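Local coordinates for NOL1/NOP2/sun family protein (Enterococcus faecium, PDB 3M4X) that probably methylates ribosomal RNA, as a member of the RsmF family that joins a Rossmann-like methyltransferase domain to a PUA-like RNA-binding domain, at residues G98-A103 against H295-L300. Residues are numbered along the deposited sequence; the frame is centred on the assembly and turned at random.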
# COMPACT_ATOMS: atom_id res chain seq x y z
N GLY A 98 1.36 -3.18 8.42
CA GLY A 98 1.40 -4.17 7.37
C GLY A 98 1.98 -5.49 7.83
O GLY A 98 1.54 -6.56 7.42
N THR A 99 2.95 -5.42 8.72
CA THR A 99 3.55 -6.65 9.22
C THR A 99 2.56 -7.41 10.11
O THR A 99 2.42 -8.63 9.97
CB THR A 99 4.86 -6.35 9.96
OG1 THR A 99 5.80 -5.83 9.01
CG2 THR A 99 5.42 -7.61 10.60
N ALA A 100 1.87 -6.70 10.99
CA ALA A 100 0.84 -7.30 11.84
C ALA A 100 -0.23 -8.00 11.00
O ALA A 100 -0.71 -9.07 11.36
CB ALA A 100 0.19 -6.25 12.71
N ALA A 101 -0.58 -7.38 9.89
CA ALA A 101 -1.66 -7.86 9.04
C ALA A 101 -1.37 -9.22 8.45
O ALA A 101 -2.29 -10.03 8.29
CB ALA A 101 -1.96 -6.84 7.93
N ALA A 102 -0.11 -9.49 8.12
CA ALA A 102 0.30 -10.76 7.51
C ALA A 102 -0.75 -11.35 6.55
O ALA A 102 -1.27 -12.45 6.77
CB ALA A 102 0.67 -11.77 8.57
N ALA A 103 -1.04 -10.61 5.49
CA ALA A 103 -1.90 -11.10 4.43
C ALA A 103 -1.28 -12.36 3.81
O ALA A 103 -0.07 -12.52 3.77
CB ALA A 103 -2.06 -10.03 3.37
N HIS A 295 2.84 4.46 17.13
CA HIS A 295 1.75 3.74 16.50
C HIS A 295 1.04 2.86 17.52
O HIS A 295 1.62 2.46 18.54
CB HIS A 295 2.26 2.90 15.33
CG HIS A 295 1.84 3.41 13.99
ND1 HIS A 295 2.57 4.34 13.28
CD2 HIS A 295 0.76 3.13 13.23
CE1 HIS A 295 1.96 4.61 12.14
NE2 HIS A 295 0.86 3.89 12.08
N PHE A 296 -0.22 2.59 17.25
CA PHE A 296 -0.98 1.58 17.96
C PHE A 296 -1.50 0.58 16.92
O PHE A 296 -1.99 0.99 15.88
CB PHE A 296 -2.15 2.24 18.69
CG PHE A 296 -3.06 1.28 19.38
CD1 PHE A 296 -2.71 0.75 20.63
CD2 PHE A 296 -4.28 0.93 18.82
CE1 PHE A 296 -3.56 -0.13 21.29
CE2 PHE A 296 -5.14 0.05 19.47
CZ PHE A 296 -4.78 -0.48 20.70
N VAL A 297 -1.37 -0.71 17.20
CA VAL A 297 -1.93 -1.74 16.32
C VAL A 297 -2.59 -2.87 17.09
O VAL A 297 -2.11 -3.28 18.13
CB VAL A 297 -0.88 -2.39 15.39
CG1 VAL A 297 -1.58 -3.32 14.41
CG2 VAL A 297 -0.15 -1.34 14.63
N ALA A 298 -3.70 -3.37 16.55
CA ALA A 298 -4.40 -4.50 17.14
C ALA A 298 -4.88 -5.46 16.04
O ALA A 298 -5.28 -5.03 14.95
CB ALA A 298 -5.57 -4.01 17.99
N LYS A 299 -4.82 -6.76 16.32
CA LYS A 299 -5.37 -7.75 15.39
C LYS A 299 -6.51 -8.52 16.06
O LYS A 299 -6.35 -9.02 17.16
CB LYS A 299 -4.29 -8.73 14.92
CG LYS A 299 -4.81 -9.79 13.95
CD LYS A 299 -3.68 -10.58 13.30
CE LYS A 299 -2.95 -11.42 14.33
NZ LYS A 299 -2.01 -12.41 13.73
N LEU A 300 -7.64 -8.62 15.38
CA LEU A 300 -8.80 -9.32 15.93
C LEU A 300 -9.37 -10.32 14.94
O LEU A 300 -9.21 -10.15 13.74
CB LEU A 300 -9.91 -8.32 16.31
CG LEU A 300 -9.45 -7.27 17.33
CD1 LEU A 300 -9.16 -5.93 16.64
CD2 LEU A 300 -10.49 -7.12 18.44
O HOH W 1 0.02 -10.90 13.11
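A chi1 of -173° in Val297 swings CG1 away from the backbone N and out toward Ala100, whose CB it meets at 3.8 Å. Lys299, two residues further along the same strand, begins with two extended torsions (chi1 -180°, chi2 169°), which carry CD to 3.9 Å from Ala100 O; the bend at chi3 (66°) then turns CE and NZ toward a water at the end of the helix. The pairing illustrates how a small residue lets a helix lie close to a sheet: the methyl of Ala100 is all that the helix puts against Val297 CG1 here, and the CA atoms of Ala100 and Lys299 stand 7.2 Å apart.

The polar half of the contact runs through water 1. It donates to Ala100 O at 2.6 Å and accepts from Lys299 NZ, also at 2.6 Å, joining lysine to helix indirectly. Because Ala100 lies in the last turn, with the helix ending just after Ala101, its carbonyl is near the negative end of the helix dipole, and the lysine charge would probably be favourable there.

Val297 also packs on Ile96 and Val97 of helix 95-101, extending the apolar seam toward the start of that helix. Within the Rossmann-like sheet, strand 295-302 runs antiparallel to 228-234, 255-258 and 283-285; Val297 touches Ile231 and Ser233 of strand 228-234, and the Lys299 side chain lies on Gln229, while on the helix side Ala101 and Ala103 rest on Leu123 of helix 118-127.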